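Local coordinates for protein probable starch synthase 4, chloroplastic/amyloplastic (Arabidopsis thaliana, PDB 6GNE) that is a probable chloroplast starch synthase with two Rossmann-like domains of the GT-B glycosyltransferase fold, and binds ADP and glycan, at residues A[35-40]-A[263-268]; A[402-407]-A[479-484]. One frame throughout, in Å; residues are numbered along the deposited sequence.

Contact 1: A[35-40]-A[263-268]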
# COMPACT_ATOMS: atom_id res chain seq x y z
N LEU A 35 -10.55 -0.22 0.93
CA LEU A 35 -11.49 -0.56 -0.14
C LEU A 35 -12.53 -1.56 0.33
O LEU A 35 -13.70 -1.42 -0.01
CB LEU A 35 -10.76 -1.13 -1.36
CG LEU A 35 -11.62 -1.56 -2.55
CD1 LEU A 35 -12.50 -0.42 -3.05
CD2 LEU A 35 -10.70 -2.04 -3.65
N GLY A 36 -12.11 -2.55 1.12
CA GLY A 36 -13.02 -3.49 1.74
C GLY A 36 -14.17 -2.82 2.49
O GLY A 36 -15.34 -3.13 2.26
N LYS A 37 -13.82 -1.88 3.36
CA LYS A 37 -14.82 -1.19 4.18
C LYS A 37 -15.70 -0.29 3.32
O LYS A 37 -16.90 -0.25 3.54
CB LYS A 37 -14.20 -0.39 5.32
CG LYS A 37 -13.51 -1.28 6.34
CD LYS A 37 -12.39 -0.57 7.14
CE LYS A 37 -12.96 0.22 8.31
NZ LYS A 37 -11.92 0.62 9.29
N ALA A 38 -15.12 0.41 2.35
CA ALA A 38 -15.90 1.28 1.47
C ALA A 38 -16.95 0.48 0.73
O ALA A 38 -18.09 0.91 0.63
CB ALA A 38 -15.01 2.03 0.51
N LEU A 39 -16.57 -0.70 0.24
CA LEU A 39 -17.50 -1.61 -0.43
C LEU A 39 -18.58 -2.13 0.52
O LEU A 39 -19.77 -2.16 0.16
CB LEU A 39 -16.75 -2.79 -1.07
CG LEU A 39 -15.82 -2.47 -2.25
CD1 LEU A 39 -14.95 -3.67 -2.57
CD2 LEU A 39 -16.54 -2.00 -3.49
N GLN A 40 -18.18 -2.52 1.72
CA GLN A 40 -19.16 -2.89 2.74
C GLN A 40 -20.19 -1.77 3.05
O GLN A 40 -21.36 -2.06 3.17
CB GLN A 40 -18.48 -3.39 4.01
CG GLN A 40 -19.38 -4.20 4.93
CD GLN A 40 -18.75 -4.45 6.28
OE1 GLN A 40 -18.67 -3.53 7.12
NE2 GLN A 40 -18.32 -5.69 6.52
N GLY A 263 -7.89 5.65 -2.25
CA GLY A 263 -8.20 6.45 -1.08
C GLY A 263 -7.43 5.96 0.15
O GLY A 263 -6.58 5.08 0.07
N ILE A 264 -7.74 6.59 1.28
CA ILE A 264 -7.32 6.13 2.61
C ILE A 264 -8.57 6.00 3.47
O ILE A 264 -9.60 6.67 3.23
CB ILE A 264 -6.29 7.07 3.30
CG1 ILE A 264 -6.85 8.47 3.53
CG2 ILE A 264 -5.02 7.17 2.47
CD1 ILE A 264 -5.96 9.34 4.38
N ASP A 265 -8.44 5.17 4.49
CA ASP A 265 -9.51 4.95 5.45
C ASP A 265 -9.60 6.18 6.34
O ASP A 265 -8.90 6.26 7.33
CB ASP A 265 -9.23 3.69 6.25
CG ASP A 265 -10.38 3.32 7.15
OD1 ASP A 265 -11.13 4.21 7.59
OD2 ASP A 265 -10.52 2.12 7.45
N THR A 266 -10.47 7.12 5.99
CA THR A 266 -10.61 8.34 6.76
C THR A 266 -11.36 8.20 8.12
O THR A 266 -11.54 9.20 8.80
CB THR A 266 -11.25 9.47 5.94
OG1 THR A 266 -12.46 9.01 5.36
CG2 THR A 266 -10.32 9.92 4.85
N ASP A 267 -11.77 6.99 8.50
CA ASP A 267 -12.24 6.72 9.87
C ASP A 267 -11.08 6.35 10.78
O ASP A 267 -10.96 6.91 11.85
CB ASP A 267 -13.32 5.63 9.88
CG ASP A 267 -14.62 6.08 9.23
OD1 ASP A 267 -14.99 7.26 9.39
OD2 ASP A 267 -15.29 5.26 8.56
N SER A 268 -10.23 5.41 10.34
CA SER A 268 -8.92 5.14 11.00
C SER A 268 -7.97 6.33 11.00
O SER A 268 -7.40 6.66 12.03
CB SER A 268 -8.21 3.97 10.33
OG SER A 268 -8.73 2.75 10.80
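Lys37 of helix 27-41 reaches Asp265 of the loop after strand 257-259, its NZ bonding to Asp265 OD2 in a salt bridge at 2.8 Å. The ammonium meets OD2 on its syn lone pair, the side facing the other oxygen, while Asp265 OD1 stays 4.0 Å from Lys37 NZ. Lysine suits this place because its long chain can cross from the helix surface to the loop: a bend at chi3 (83°) turns the end of the chain so that it meets the aspartate side chain at about a right angle. The same ammonium forms a second salt bridge with Glu90, just before strand 92-100, so two carboxylates share its charge.

Asp265 divides its oxygens between two tasks. OD2 takes the lysine, whereas OD1 accepts two backbone N-H groups of its own loop. Asp267 N meets Asp265 OD1 at 3.0 Å, nearly along the C-O axis. Ser268 N comes to Asp265 OD1 at 3.1 Å, from 66° out of the carboxylate plane. The first closes an Asx turn and the pair make an Asx motif, for which the short aspartate side chain has the right reach. Asp265 thus folds its loop and binds the helix with one carboxylate, and the Lys37 charge, flanked by two acids, should favour the ionised form of both.

Contact 2: A[402-407]-A[479-484]; sequences TQMIAM and IDFSWG. With ADP (adenosine-5'-diphosphate), chain F.
In the GT-B fold, helix 402-408 carries part of the ADP pocket on one flank and packs on another against the loop leading into helix 484-499. The centre of that packing is Phe481, a large, flat apolar residue suited to a buried place beside two methionines. Met404 O lies over one face of the ring, 3.8 Å above its plane and offset toward the rim; Ile479 CG2 lies over the opposite face. Met404 CB also approaches Phe481 CD1 at 4.0 Å. The Met407 side chain crosses that of Phe481 at about a right angle. Its chain bends at chi3 (-76°), so that CB and CE of Met407 both touch Phe481 CZ, at 3.6 Å. Met407 SD lies 5.2 Å from the ring centroid in an oblique Met-aromatic contact.

On the loop, Asp480 OD1 accepts Ser482 N in an Asx turn and also takes the Ser482 hydroxyl proton on its syn lone pair. Ser482 OG in turn accepts a weak capping bond from Gly484 N. On the ligand flank, Ile405 CD1 approaches the ribose hydroxyl O3', Thr402 CG2 lies 3.6 Å from ADP C2', and Thr402 N gives a weak hydrogen bond to ADP O1A at 3.5 Å.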
# COMPACT_ATOMS: atom_id res chain seq x y z
N THR A 402 1.04 7.95 2.17
CA THR A 402 1.55 8.80 3.24
C THR A 402 1.30 10.30 2.99
O THR A 402 1.05 11.05 3.93
CB THR A 402 3.02 8.56 3.45
OG1 THR A 402 3.73 8.84 2.23
CG2 THR A 402 3.28 7.10 3.93
N GLN A 403 1.34 10.71 1.72
CA GLN A 403 1.01 12.09 1.38
C GLN A 403 -0.47 12.42 1.65
O GLN A 403 -0.81 13.54 2.01
CB GLN A 403 1.39 12.43 -0.08
CG GLN A 403 0.40 12.04 -1.19
CD GLN A 403 0.53 10.60 -1.65
OE1 GLN A 403 1.16 9.76 -0.97
NE2 GLN A 403 -0.04 10.31 -2.81
N MET A 404 -1.34 11.44 1.46
CA MET A 404 -2.76 11.61 1.74
C MET A 404 -2.99 11.67 3.25
O MET A 404 -3.72 12.56 3.73
CB MET A 404 -3.58 10.49 1.12
CG MET A 404 -3.43 10.38 -0.40
SD MET A 404 -4.50 9.16 -1.15
CE MET A 404 -3.80 9.00 -2.77
N ILE A 405 -2.33 10.79 4.00
CA ILE A 405 -2.46 10.79 5.45
C ILE A 405 -1.89 12.09 5.98
O ILE A 405 -2.53 12.73 6.83
CB ILE A 405 -1.72 9.59 6.12
CG1 ILE A 405 -2.26 8.23 5.62
CG2 ILE A 405 -1.84 9.64 7.65
CD1 ILE A 405 -1.39 7.05 5.98
N ALA A 406 -0.70 12.50 5.52
CA ALA A 406 -0.13 13.76 5.97
C ALA A 406 -1.12 14.93 5.80
O ALA A 406 -1.38 15.67 6.75
CB ALA A 406 1.17 14.06 5.25
N MET A 407 -1.69 15.08 4.61
CA MET A 407 -2.63 16.17 4.37
C MET A 407 -3.90 16.07 5.24
O MET A 407 -4.45 17.07 5.70
CB MET A 407 -3.01 16.22 2.90
CG MET A 407 -1.89 16.77 2.04
SD MET A 407 -2.36 17.09 0.35
CE MET A 407 -2.39 15.43 -0.32
N ILE A 479 -9.85 18.42 2.21
CA ILE A 479 -9.91 17.59 1.00
C ILE A 479 -10.43 16.18 1.34
O ILE A 479 -10.11 15.63 2.38
CB ILE A 479 -8.54 17.51 0.30
CG1 ILE A 479 -8.09 18.92 -0.15
CG2 ILE A 479 -8.57 16.52 -0.89
CD1 ILE A 479 -6.65 18.93 -0.66
N ASP A 480 -11.28 15.63 0.47
CA ASP A 480 -11.83 14.28 0.65
C ASP A 480 -10.79 13.27 0.15
O ASP A 480 -10.56 13.15 -1.06
CB ASP A 480 -13.17 14.13 -0.11
CG ASP A 480 -13.87 12.78 0.16
OD1 ASP A 480 -13.28 11.94 0.86
OD2 ASP A 480 -15.02 12.57 -0.31
N PHE A 481 -10.18 12.57 1.10
CA PHE A 481 -9.27 11.45 0.80
C PHE A 481 -9.91 10.09 1.01
O PHE A 481 -9.26 9.07 0.87
CB PHE A 481 -7.99 11.54 1.65
CG PHE A 481 -7.21 12.78 1.42
CD1 PHE A 481 -6.57 12.97 0.20
CD2 PHE A 481 -7.15 13.78 2.39
CE1 PHE A 481 -5.84 14.13 -0.04
CE2 PHE A 481 -6.43 14.95 2.14
CZ PHE A 481 -5.77 15.13 0.92
N SER A 482 -11.20 10.06 1.31
CA SER A 482 -11.89 8.79 1.56
C SER A 482 -11.93 7.89 0.30
O SER A 482 -11.55 8.32 -0.78
CB SER A 482 -13.31 9.06 2.04
OG SER A 482 -14.07 9.51 0.96
N TRP A 483 -12.38 6.65 0.45
CA TRP A 483 -12.60 5.77 -0.72
C TRP A 483 -13.87 6.08 -1.49
O TRP A 483 -14.02 5.58 -2.59
CB TRP A 483 -12.60 4.30 -0.31
CG TRP A 483 -11.25 3.78 -0.13
CD1 TRP A 483 -10.53 3.74 1.03
CD2 TRP A 483 -10.43 3.23 -1.14
NE1 TRP A 483 -9.30 3.18 0.80
CE2 TRP A 483 -9.21 2.86 -0.52
CE3 TRP A 483 -10.60 2.98 -2.49
CZ2 TRP A 483 -8.16 2.30 -1.23
CZ3 TRP A 483 -9.55 2.40 -3.21
CH2 TRP A 483 -8.34 2.07 -2.56
N GLY A 484 -14.77 6.92 -0.96
CA GLY A 484 -16.02 7.27 -1.65
C GLY A 484 -15.98 7.23 -3.18
O GLY A 484 -16.65 6.42 -3.85
PB ADP F . 4.51 1.61 0.34
O1B ADP F . 3.32 0.76 0.01
O2B ADP F . 5.18 1.34 1.65
O3B ADP F . 5.51 1.60 -0.80
PA ADP F . 2.48 3.61 0.77
O1A ADP F . 2.57 5.10 0.93
O2A ADP F . 1.50 3.14 -0.26
O3A ADP F . 3.99 3.12 0.46
O5' ADP F . 2.10 2.90 2.16
C5' ADP F . 2.87 3.07 3.35
C4' ADP F . 2.11 2.77 4.65
O4' ADP F . 2.99 2.18 5.61
C3' ADP F . 1.59 4.01 5.34
O3' ADP F . 0.46 3.65 6.13
C2' ADP F . 2.71 4.40 6.26
O2' ADP F . 2.29 5.19 7.36
C1' ADP F . 3.19 3.06 6.71
N9 ADP F . 4.62 3.02 7.08
C8 ADP F . 5.67 2.97 6.25
N7 ADP F . 6.83 2.90 6.95
C5 ADP F . 6.52 2.89 8.26
C6 ADP F . 7.27 2.84 9.55
N6 ADP F . 8.63 2.78 9.56
N1 ADP F . 6.54 2.86 10.70
C2 ADP F . 5.18 2.93 10.67
N3 ADP F . 4.46 2.99 9.54
C4 ADP F . 5.07 2.98 8.33

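Overall arrangement
Both segments of contact 1 precede those of contact 2 in the sequence, yet the contact centres are about 11 Å apart. Helix 27-41 belongs to the N-terminal part of the GT-B fold and helix 402-408 to the part built on the six-stranded parallel sheet. Between them run the loops 263-268 and 479-484, joined by a probable hydrogen bond from Ile264 N to Phe481 O. Trp483 extends the second loop onto helix 27-41, where its CB packs on Ala38 CB. The two contacts thus form one continuous seam linking both halves of the protein close to the bound ADP.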